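Local coordinates for protein transketolase (Campylobacter jejuni, PDB 3L84) that belongs to the transketolase family of thiamine diphosphate-dependent enzymes, assembled as a two-subunit protein from three domains per chain, at residues Ile5-Leu16 and Phe280-Phe290; Pro455-Arg463 and Glu585-Tyr593. One frame throughout, in Å; residues are numbered along the deposited sequence. Where two conformers were deposited one is given.

Contact 1: Ile5-Leu16 and Phe280-Phe290; sequences ILQEQANTLRFL and FHIPQASKIRF. With GOL (glycerol), chain B.
Glu8 OE1 takes two donors from the first turn of the helix that begins at Gln284. The hydroxyl OG of Ser286 binds Glu8 OE1 at 2.7 Å on the anti lone pair, and the backbone N of Ser286 adds a weak, bent bond. Glu8 reaches them because CG stands anti to the backbone N (chi1 -167°) and the chain runs on extended, its carboxylate passing alongside the Pro283 ring. The other oxygen, OE2, accepts a hydrogen bond from a water that accepts one from Ala285 N, so the carboxylate meets two consecutive amides after the N-cap residue Pro283, one directly and one through water; the helix end would be expected to stabilise its charge. Ser286 is the knob of a knob-into-hole contact, seated among Ile5, Glu8, Gln9 and Thr12. Thr12 OG1 donates to Glu8 O at 2.8 Å from the face opposite Thr12 N, and touches Pro283 CD at 3.3 Å.

Gln9 brings NE2 over the face of the Phe290 ring, 3.4 Å above its centre, the amide steeply inclined to the ring (64°), while Leu13 CD1 lies 3.8 Å from Phe290 CZ. The same NE2 donates to O1 of a glycerol, whose O2 donates to Arg289 O, and Gln9 OE1 is hydrogen-bonded to Tyr44 OH. Arg289, folded in mid-chain, turns one guanidinium face to Ile5 CG1; its NH1 is hydrogen-bonded to the same hydroxyl. Leu16 CD2 rests on Phe280 CA at 3.8 Å, and a second water donates to both Thr12 O and His281 O.

The axes of segments 5-16 and 284-290 cross at -90°, 8.9 Å apart at their closest. In this thiamine diphosphate-binding domain, helix 3-24 is also packed by helices 30-42, 69-79 and 262-272, with Ile282 reaching His77 and Leu78.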
loop_
_atom_site.group_PDB
_atom_site.type_symbol
_atom_site.label_atom_id
_atom_site.label_comp_id
_atom_site.label_asym_id
_atom_site.label_seq_id
_atom_site.Cartn_x
_atom_site.Cartn_y
_atom_site.Cartn_z
ATOM N N ILE A 5 -16.706 41.241 -11.177
ATOM C CA ILE A 5 -16.630 40.155 -12.153
ATOM C C ILE A 5 -16.190 38.875 -11.454
ATOM O O ILE A 5 -16.727 37.796 -11.741
ATOM C CB ILE A 5 -15.721 40.442 -13.385
ATOM C CG1 ILE A 5 -15.773 39.286 -14.401
ATOM C CG2 ILE A 5 -14.299 40.619 -13.012
ATOM C CD1 ILE A 5 -17.128 39.074 -15.060
ATOM N N LEU A 6 -15.250 38.958 -10.503
ATOM C CA LEU A 6 -14.778 37.747 -9.826
ATOM C C LEU A 6 -15.887 37.077 -9.024
ATOM O O LEU A 6 -15.989 35.856 -9.003
ATOM C CB LEU A 6 -13.581 38.032 -8.916
ATOM C CG LEU A 6 -12.229 38.043 -9.640
ATOM C CD1 LEU A 6 -11.870 36.627 -10.088
ATOM C CD2 LEU A 6 -12.219 38.987 -10.821
ATOM N N GLN A 7 -16.719 37.870 -8.368
ATOM C CA GLN A 7 -17.825 37.313 -7.609
ATOM C C GLN A 7 -18.809 36.584 -8.528
ATOM O O GLN A 7 -19.246 35.471 -8.233
ATOM C CB GLN A 7 -18.560 38.422 -6.880
ATOM C CG GLN A 7 -19.672 37.927 -6.034
ATOM C CD GLN A 7 -20.384 39.076 -5.337
ATOM O OE1 GLN A 7 -21.623 39.124 -5.296
ATOM N NE2 GLN A 7 -19.602 40.025 -4.803
ATOM N N GLU A 8 -19.125 37.196 -9.664
ATOM C CA GLU A 8 -20.009 36.549 -10.610
ATOM C C GLU A 8 -19.401 35.260 -11.152
ATOM O O GLU A 8 -20.062 34.230 -11.245
ATOM C CB GLU A 8 -20.397 37.484 -11.751
ATOM C CG GLU A 8 -21.576 36.918 -12.569
ATOM C CD GLU A 8 -21.870 37.653 -13.862
ATOM O OE1 GLU A 8 -21.143 37.399 -14.854
ATOM O OE2 GLU A 8 -22.848 38.438 -13.903
ATOM N N GLN A 9 -18.105 35.297 -11.493
ATOM C CA GLN A 9 -17.398 34.104 -11.975
ATOM C C GLN A 9 -17.414 33.001 -10.933
ATOM O O GLN A 9 -17.702 31.833 -11.247
ATOM C CB GLN A 9 -15.968 34.467 -12.398
ATOM C CG GLN A 9 -15.917 35.183 -13.719
ATOM C CD GLN A 9 -14.480 35.458 -14.125
ATOM O OE1 GLN A 9 -13.848 36.379 -13.597
ATOM N NE2 GLN A 9 -13.938 34.613 -14.995
ATOM N N ALA A 10 -17.104 33.339 -9.691
ATOM C CA ALA A 10 -17.059 32.334 -8.613
ATOM C C ALA A 10 -18.429 31.746 -8.388
ATOM O O ALA A 10 -18.583 30.520 -8.233
ATOM C CB ALA A 10 -16.495 32.939 -7.331
ATOM N N ASN A 11 -19.458 32.584 -8.371
ATOM C CA ASN A 11 -20.787 32.066 -8.161
ATOM C C ASN A 11 -21.292 31.225 -9.337
ATOM O O ASN A 11 -22.025 30.263 -9.134
ATOM C CB ASN A 11 -21.743 33.212 -7.790
ATOM C CG ASN A 11 -21.501 33.707 -6.374
ATOM O OD1 ASN A 11 -20.990 32.965 -5.532
ATOM N ND2 ASN A 11 -21.842 34.959 -6.101
ATOM N N THR A 12 -20.854 31.554 -10.550
ATOM C CA THR A 12 -21.162 30.731 -11.724
ATOM C C THR A 12 -20.604 29.336 -11.492
ATOM O O THR A 12 -21.295 28.335 -11.703
ATOM C CB THR A 12 -20.609 31.349 -13.012
ATOM O OG1 THR A 12 -21.218 32.646 -13.203
ATOM C CG2 THR A 12 -20.932 30.469 -14.230
ATOM N N LEU A 13 -19.345 29.255 -11.074
ATOM C CA LEU A 13 -18.752 27.950 -10.758
ATOM C C LEU A 13 -19.502 27.245 -9.636
ATOM O O LEU A 13 -19.707 26.026 -9.710
ATOM C CB LEU A 13 -17.276 28.098 -10.384
ATOM C CG LEU A 13 -16.275 28.488 -11.473
ATOM C CD1 LEU A 13 -14.977 29.014 -10.828
ATOM C CD2 LEU A 13 -15.993 27.334 -12.443
ATOM N N ARG A 14 -19.869 27.970 -8.570
ATOM C CA ARG A 14 -20.605 27.359 -7.464
ATOM C C ARG A 14 -21.893 26.735 -7.934
ATOM O O ARG A 14 -22.210 25.589 -7.575
ATOM C CB ARG A 14 -20.980 28.392 -6.399
ATOM C CG ARG A 14 -19.837 28.940 -5.562
ATOM C CD ARG A 14 -20.381 29.756 -4.392
ATOM N NE ARG A 14 -19.297 29.920 -3.459
ATOM C CZ ARG A 14 -18.347 30.830 -3.512
ATOM N NH1 ARG A 14 -18.390 31.872 -4.313
ATOM N NH2 ARG A 14 -17.312 30.688 -2.692
ATOM N N PHE A 15 -22.650 27.452 -8.755
ATOM C CA PHE A 15 -24.008 26.953 -9.089
ATOM C C PHE A 15 -24.012 25.918 -10.203
ATOM O O PHE A 15 -24.839 25.007 -10.177
ATOM C CB PHE A 15 -24.991 28.096 -9.313
ATOM C CG PHE A 15 -25.120 28.991 -8.096
ATOM C CD1 PHE A 15 -25.360 28.425 -6.837
ATOM C CD2 PHE A 15 -25.013 30.367 -8.196
ATOM C CE1 PHE A 15 -25.463 29.217 -5.701
ATOM C CE2 PHE A 15 -25.115 31.164 -7.056
ATOM C CZ PHE A 15 -25.327 30.585 -5.829
ATOM N N LEU A 16 -23.037 25.952 -11.114
ATOM C CA LEU A 16 -22.864 24.815 -12.022
ATOM C C LEU A 16 -22.547 23.563 -11.230
ATOM O O LEU A 16 -23.142 22.509 -11.443
ATOM C CB LEU A 16 -21.761 25.081 -13.070
ATOM C CG LEU A 16 -22.076 26.056 -14.201
ATOM C CD1 LEU A 16 -20.906 26.128 -15.144
ATOM C CD2 LEU A 16 -23.352 25.637 -14.984
ATOM N N PHE A 280 -28.131 25.374 -14.339
ATOM C CA PHE A 280 -27.078 25.365 -15.349
ATOM C C PHE A 280 -26.978 26.693 -16.107
ATOM O O PHE A 280 -26.880 26.717 -17.339
ATOM C CB PHE A 280 -27.252 24.176 -16.291
ATOM C CG PHE A 280 -27.142 22.854 -15.599
ATOM C CD1 PHE A 280 -25.901 22.253 -15.409
ATOM C CD2 PHE A 280 -28.254 22.218 -15.094
ATOM C CE1 PHE A 280 -25.806 21.031 -14.734
ATOM C CE2 PHE A 280 -28.150 21.001 -14.438
ATOM C CZ PHE A 280 -26.916 20.415 -14.256
ATOM N N HIS A 281 -27.037 27.788 -15.348
ATOM C CA HIS A 281 -27.035 29.126 -15.901
ATOM C C HIS A 281 -25.632 29.701 -15.911
ATOM O O HIS A 281 -24.920 29.660 -14.911
ATOM C CB HIS A 281 -27.922 30.044 -15.055
ATOM C CG HIS A 281 -27.969 31.447 -15.574
ATOM N ND1 HIS A 281 -28.486 31.754 -16.809
ATOM C CD2 HIS A 281 -27.499 32.607 -15.058
ATOM C CE1 HIS A 281 -28.357 33.053 -17.023
ATOM N NE2 HIS A 281 -27.780 33.596 -15.966
ATOM N N ILE A 282 -25.252 30.288 -17.037
ATOM C CA ILE A 282 -23.977 30.987 -17.172
ATOM C C ILE A 282 -24.260 32.439 -17.578
ATOM O O ILE A 282 -24.665 32.709 -18.721
ATOM C CB ILE A 282 -23.063 30.287 -18.200
ATOM C CG1 ILE A 282 -22.890 28.801 -17.840
ATOM C CG2 ILE A 282 -21.733 31.068 -18.297
ATOM C CD1 ILE A 282 -22.166 27.934 -18.878
ATOM N N PRO A 283 -24.096 33.391 -16.642
ATOM C CA PRO A 283 -24.334 34.796 -17.012
ATOM C C PRO A 283 -23.381 35.287 -18.079
ATOM O O PRO A 283 -22.253 34.787 -18.177
ATOM C CB PRO A 283 -24.097 35.568 -15.709
ATOM C CG PRO A 283 -24.031 34.578 -14.648
ATOM C CD PRO A 283 -23.693 33.262 -15.236
ATOM N N GLN A 284 -23.818 36.251 -18.872
ATOM C CA GLN A 284 -22.984 36.790 -19.963
ATOM C C GLN A 284 -21.588 37.257 -19.605
ATOM O O GLN A 284 -20.643 36.886 -20.285
ATOM C CB GLN A 284 -23.706 37.953 -20.665
ATOM C CG GLN A 284 -24.666 37.500 -21.715
ATOM C CD GLN A 284 -23.982 36.836 -22.892
ATOM O OE1 GLN A 284 -24.207 35.657 -23.161
ATOM N NE2 GLN A 284 -23.128 37.567 -23.586
ATOM N N ALA A 285 -21.426 38.102 -18.594
ATOM C CA ALA A 285 -20.100 38.657 -18.293
ATOM C C ALA A 285 -19.132 37.539 -17.959
ATOM O O ALA A 285 -17.989 37.535 -18.429
ATOM C CB ALA A 285 -20.164 39.706 -17.142
ATOM N N SER A 286 -19.591 36.571 -17.167
ATOM C CA SER A 286 -18.776 35.434 -16.780
ATOM C C SER A 286 -18.509 34.543 -17.980
ATOM O O SER A 286 -17.395 34.061 -18.146
ATOM C CB SER A 286 -19.439 34.634 -15.655
ATOM O OG SER A 286 -19.345 35.364 -14.432
ATOM N N LYS A 287 -19.516 34.321 -18.824
ATOM C CA LYS A 287 -19.345 33.494 -20.025
ATOM C C LYS A 287 -18.190 34.019 -20.891
ATOM O O LYS A 287 -17.287 33.274 -21.271
ATOM C CB LYS A 287 -20.643 33.464 -20.842
ATOM C CG LYS A 287 -20.602 32.603 -22.100
ATOM C CD LYS A 287 -21.807 32.796 -23.004
ATOM C CE LYS A 287 -21.548 32.378 -24.464
ATOM N NZ LYS A 287 -21.335 30.906 -24.568
ATOM N N ILE A 288 -18.228 35.316 -21.165
ATOM C CA ILE A 288 -17.235 35.945 -22.029
ATOM C C ILE A 288 -15.875 35.919 -21.367
ATOM O O ILE A 288 -14.879 35.616 -22.020
ATOM C CB ILE A 288 -17.638 37.402 -22.338
ATOM C CG1 ILE A 288 -18.925 37.441 -23.151
ATOM C CG2 ILE A 288 -16.538 38.165 -23.089
ATOM C CD1 ILE A 288 -19.542 38.799 -23.130
ATOM N N ARG A 289 -15.815 36.254 -20.090
ATOM C CA ARG A 289 -14.541 36.311 -19.392
ATOM C C ARG A 289 -13.873 34.935 -19.287
ATOM O O ARG A 289 -12.695 34.795 -19.629
ATOM C CB ARG A 289 -14.717 36.951 -18.024
ATOM C CG ARG A 289 -13.436 37.071 -17.185
ATOM C CD ARG A 289 -12.296 37.853 -17.850
ATOM N NE ARG A 289 -12.599 39.229 -18.233
ATOM C CZ ARG A 289 -12.498 40.291 -17.435
ATOM N NH1 ARG A 289 -12.174 40.184 -16.146
ATOM N NH2 ARG A 289 -12.750 41.490 -17.931
ATOM N N PHE A 290 -14.600 33.914 -18.857
ATOM C CA PHE A 290 -14.036 32.563 -18.829
ATOM C C PHE A 290 -13.639 32.084 -20.237
ATOM O O PHE A 290 -12.569 31.487 -20.397
ATOM C CB PHE A 290 -15.002 31.542 -18.199
ATOM C CG PHE A 290 -14.991 31.485 -16.685
ATOM C CD1 PHE A 290 -13.850 31.106 -15.990
ATOM C CD2 PHE A 290 -16.143 31.750 -15.963
ATOM C CE1 PHE A 290 -13.865 30.990 -14.588
ATOM C CE2 PHE A 290 -16.164 31.620 -14.608
ATOM C CZ PHE A 290 -15.021 31.252 -13.922
HETATM C C1 GOL B . -10.402 34.707 -16.842
HETATM O O1 GOL B . -11.363 33.999 -16.087
HETATM C C2 GOL B . -9.650 33.813 -17.833
HETATM O O2 GOL B . -10.548 33.113 -18.678
HETATM C C3 GOL B . -8.709 34.640 -18.702
HETATM O O3 GOL B . -7.860 35.426 -17.873
HETATM O O HOH W 1 -23.376 38.958 -16.609
HETATM O O HOH W 2 -24.136 28.769 -12.503
#

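Contact 2: Pro455-Arg463 and Glu585-Tyr593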
loop_
_atom_site.group_PDB
_atom_site.type_symbol
_atom_site.label_atom_id
_atom_site.label_comp_id
_atom_site.label_asym_id
_atom_site.label_seq_id
_atom_site.Cartn_x
_atom_site.Cartn_y
_atom_site.Cartn_z
ATOM N N PRO A 455 8.111 -12.703 -1.280
ATOM C CA PRO A 455 6.797 -12.638 -1.876
ATOM C C PRO A 455 6.084 -13.983 -1.913
ATOM O O PRO A 455 6.721 -15.038 -1.998
ATOM C CB PRO A 455 7.083 -12.165 -3.305
ATOM C CG PRO A 455 8.358 -11.450 -3.205
ATOM C CD PRO A 455 9.157 -12.216 -2.195
ATOM N N ILE A 456 4.767 -13.934 -1.750
ATOM C CA ILE A 456 3.908 -15.128 -1.841
ATOM C C ILE A 456 2.670 -14.802 -2.666
ATOM O O ILE A 456 2.352 -15.513 -3.635
ATOM C CB ILE A 456 3.487 -15.654 -0.424
ATOM C CG1 ILE A 456 4.689 -16.045 0.430
ATOM C CG2 ILE A 456 2.481 -16.806 -0.556
ATOM C CD1 ILE A 456 5.445 -17.300 -0.006
ATOM N N GLU A 457 1.976 -13.734 -2.306
ATOM C CA GLU A 457 0.666 -13.370 -2.865
ATOM C C GLU A 457 0.706 -12.255 -3.920
ATOM O O GLU A 457 -0.325 -11.933 -4.522
ATOM C CB GLU A 457 -0.310 -12.968 -1.750
ATOM C CG GLU A 457 -0.016 -11.682 -1.012
ATOM C CD GLU A 457 0.980 -11.769 0.152
ATOM O OE1 GLU A 457 1.976 -12.549 0.106
ATOM O OE2 GLU A 457 0.831 -10.982 1.124
ATOM N N GLN A 458 1.878 -11.665 -4.143
ATOM C CA GLN A 458 1.949 -10.486 -4.993
ATOM C C GLN A 458 1.718 -10.775 -6.460
ATOM O O GLN A 458 1.181 -9.922 -7.172
ATOM C CB GLN A 458 3.267 -9.753 -4.758
ATOM C CG GLN A 458 3.374 -9.106 -3.374
ATOM C CD GLN A 458 3.555 -10.105 -2.242
ATOM O OE1 GLN A 458 4.196 -11.135 -2.418
ATOM N NE2 GLN A 458 3.036 -9.792 -1.063
ATOM N N LEU A 459 2.158 -11.924 -6.952
ATOM C CA LEU A 459 1.886 -12.292 -8.334
ATOM C C LEU A 459 0.381 -12.343 -8.558
ATOM O O LEU A 459 -0.129 -11.860 -9.585
ATOM C CB LEU A 459 2.565 -13.623 -8.620
ATOM C CG LEU A 459 2.852 -14.083 -10.013
ATOM C CD1 LEU A 459 3.641 -13.013 -10.803
ATOM C CD2 LEU A 459 3.673 -15.362 -9.937
ATOM N N SER A 460 -0.380 -12.890 -7.628
ATOM C CA SER A 460 -1.843 -12.938 -7.751
ATOM C C SER A 460 -2.434 -11.534 -7.847
ATOM O O SER A 460 -3.334 -11.279 -8.630
ATOM C CB SER A 460 -2.503 -13.667 -6.602
ATOM O OG SER A 460 -2.213 -15.044 -6.587
ATOM N N THR A 461 -1.968 -10.617 -7.003
ATOM C CA THR A 461 -2.425 -9.235 -7.024
ATOM C C THR A 461 -2.221 -8.586 -8.376
ATOM O O THR A 461 -3.166 -8.019 -8.931
ATOM C CB THR A 461 -1.723 -8.400 -5.980
ATOM O OG1 THR A 461 -2.029 -8.927 -4.680
ATOM C CG2 THR A 461 -2.087 -6.922 -6.047
ATOM N N PHE A 462 -1.006 -8.662 -8.910
ATOM C CA PHE A 462 -0.726 -8.009 -10.172
ATOM C C PHE A 462 -1.440 -8.669 -11.346
ATOM O O PHE A 462 -1.902 -7.964 -12.246
ATOM C CB PHE A 462 0.790 -7.822 -10.382
ATOM C CG PHE A 462 1.274 -6.599 -9.737
ATOM C CD1 PHE A 462 1.480 -6.532 -8.400
ATOM C CD2 PHE A 462 1.499 -5.472 -10.530
ATOM C CE1 PHE A 462 1.850 -5.271 -7.798
ATOM C CE2 PHE A 462 1.893 -4.292 -9.965
ATOM C CZ PHE A 462 2.018 -4.179 -8.618
ATOM N N ARG A 463 -1.593 -9.978 -11.335
ATOM C CA ARG A 463 -2.353 -10.638 -12.376
ATOM C C ARG A 463 -3.813 -10.281 -12.291
ATOM O O ARG A 463 -4.446 -10.078 -13.347
ATOM C CB ARG A 463 -2.167 -12.138 -12.314
ATOM C CG ARG A 463 -0.767 -12.552 -12.719
ATOM C CD ARG A 463 -0.574 -14.021 -12.496
ATOM N NE ARG A 463 0.713 -14.484 -13.016
ATOM C CZ ARG A 463 1.253 -15.637 -12.695
ATOM N NH1 ARG A 463 0.704 -16.399 -11.761
ATOM N NH2 ARG A 463 2.425 -15.977 -13.244
ATOM N N GLU A 585 4.804 -22.872 -9.485
ATOM C CA GLU A 585 5.284 -21.523 -9.233
ATOM C C GLU A 585 5.602 -21.380 -7.752
ATOM O O GLU A 585 4.861 -21.851 -6.924
ATOM C CB GLU A 585 4.238 -20.461 -9.617
ATOM C CG GLU A 585 4.109 -20.185 -11.092
ATOM C CD GLU A 585 3.254 -18.963 -11.422
ATOM O OE1 GLU A 585 2.298 -18.592 -10.666
ATOM O OE2 GLU A 585 3.498 -18.407 -12.493
ATOM N N ALA A 586 6.650 -20.630 -7.451
ATOM C CA ALA A 586 7.015 -20.292 -6.071
ATOM C C ALA A 586 6.182 -19.093 -5.621
ATOM O O ALA A 586 6.665 -17.967 -5.451
ATOM C CB ALA A 586 8.523 -20.008 -5.936
ATOM N N ALA A 587 4.897 -19.347 -5.473
ATOM C CA ALA A 587 3.885 -18.310 -5.177
ATOM C C ALA A 587 2.629 -19.021 -4.763
ATOM O O ALA A 587 2.465 -20.213 -5.038
ATOM C CB ALA A 587 3.628 -17.442 -6.419
ATOM N N HIS A 588 1.710 -18.295 -4.149
ATOM C CA HIS A 588 0.361 -18.835 -3.861
ATOM C C HIS A 588 -0.486 -18.262 -4.938
ATOM O O HIS A 588 -0.999 -17.134 -4.792
ATOM C CB HIS A 588 -0.135 -18.346 -2.519
ATOM C CG HIS A 588 -1.406 -18.975 -2.099
ATOM N ND1 HIS A 588 -2.258 -18.342 -1.240
ATOM C CD2 HIS A 588 -1.932 -20.206 -2.331
ATOM C CE1 HIS A 588 -3.290 -19.133 -1.001
ATOM N NE2 HIS A 588 -3.134 -20.259 -1.661
ATOM N N SER A 589 -0.560 -19.001 -6.031
ATOM C CA SER A 589 -1.156 -18.533 -7.296
ATOM C C SER A 589 -2.298 -19.491 -7.773
ATOM O O SER A 589 -2.235 -20.254 -8.745
ATOM C CB SER A 589 -0.091 -18.175 -8.347
ATOM O OG SER A 589 0.956 -19.135 -8.378
ATOM N N ASN A 590 -3.420 -19.391 -7.065
ATOM C CA ASN A 590 -4.590 -20.146 -7.380
ATOM C C ASN A 590 -5.192 -19.766 -8.723
ATOM O O ASN A 590 -5.936 -20.540 -9.297
ATOM C CB ASN A 590 -5.677 -20.008 -6.300
ATOM C CG ASN A 590 -5.434 -20.873 -5.065
ATOM O OD1 ASN A 590 -5.846 -20.504 -3.948
ATOM N ND2 ASN A 590 -4.852 -22.023 -5.248
ATOM N N GLU A 591 -4.869 -18.593 -9.260
ATOM C CA GLU A 591 -5.300 -18.259 -10.606
ATOM C C GLU A 591 -4.819 -19.256 -11.647
ATOM O O GLU A 591 -5.405 -19.353 -12.729
ATOM C CB GLU A 591 -4.889 -16.824 -10.976
ATOM C CG GLU A 591 -3.382 -16.565 -11.090
ATOM C CD GLU A 591 -2.670 -16.212 -9.801
ATOM O OE1 GLU A 591 -3.245 -16.312 -8.701
ATOM O OE2 GLU A 591 -1.480 -15.845 -9.893
ATOM N N LEU A 592 -3.739 -19.986 -11.353
ATOM C CA LEU A 592 -3.267 -21.010 -12.271
ATOM C C LEU A 592 -4.279 -22.103 -12.533
ATOM O O LEU A 592 -4.182 -22.747 -13.577
ATOM C CB LEU A 592 -1.973 -21.613 -11.767
ATOM C CG LEU A 592 -0.707 -20.755 -11.785
ATOM C CD1 LEU A 592 0.511 -21.596 -11.383
ATOM C CD2 LEU A 592 -0.461 -20.171 -13.110
ATOM N N TYR A 593 -5.259 -22.285 -11.659
ATOM C CA TYR A 593 -6.314 -23.259 -11.951
ATOM C C TYR A 593 -7.168 -22.893 -13.154
ATOM O O TYR A 593 -7.885 -23.742 -13.650
ATOM C CB TYR A 593 -7.196 -23.451 -10.716
ATOM C CG TYR A 593 -6.600 -24.279 -9.585
ATOM C CD1 TYR A 593 -6.464 -25.672 -9.723
ATOM C CD2 TYR A 593 -6.150 -23.704 -8.439
ATOM C CE1 TYR A 593 -5.939 -26.449 -8.690
ATOM C CE2 TYR A 593 -5.620 -24.485 -7.403
ATOM C CZ TYR A 593 -5.542 -25.853 -7.539
ATOM O OH TYR A 593 -5.008 -26.596 -6.507
HETATM O O HOH W 3 7.940 -17.304 -3.013
HETATM O O HOH W 4 0.716 -15.003 -5.948
#
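Arg463 and Glu585 form the core of a salt-bridge network. The guanidinium grips the carboxylate end-on, nearly coplanar with it (17°): Arg463 NH1 donates to Glu585 OE1 at 2.9 Å and Arg463 NH2 to Glu585 OE2 at 2.8 Å, both on syn lone pairs. Arg463 NH1 also donates to Glu591 OE2 at 2.9 Å, on its anti side and somewhat out of the carboxylate plane, which is turned 77° to the guanidinium. Ser589 OG takes the anti lone pair of Glu585 OE1, while Ser533 holds OE2, fixing this buried acid. Leu459 CG covers one guanidinium face.

The network joins helix 458-464 of the pyrimidine-binding domain to the loop after strand 580-584 of the C-terminal domain, at the dimer interface: Glu457 pairs with Lys422 and Arg426 of the second subunit, and His588 ND1 is hydrogen-bonded to Ala464 O of the second subunit.

Among other polar contacts, Ser460 OG lies 2.7 Å from Glu591 OE1, and His588 N donates to Ile456 O at 2.9 Å. A water donates to Ile456 O and His588 O and accepts from Ser460 N.

Apolar contacts pair Ile456 CG2 with His588 CB at 3.6 Å and Leu459 CD2 with Ala587 CB at 4.1 Å.

Overall arrangement
From the N terminus, helix 3-24 opens contact 1, which closes only at 280-290, after the chain has passed through the five-stranded parallel sheet of the thiamine diphosphate-binding domain. This closure returns the chain to its first helix within that one domain. Contact 2 opens later, at 455-463 in the pyrimidine-binding domain, and closes at 585-593 after the chain has crossed into the C-terminal domain with its mixed sheet; it thus ties two domains together. The two loops follow in series, neither nested nor crossed. The centres of contacts 1 and 2 are about 53 Å apart. They lie on opposite sides of the chain's centre, contact 2 beside the second subunit and contact 1 untouched by it.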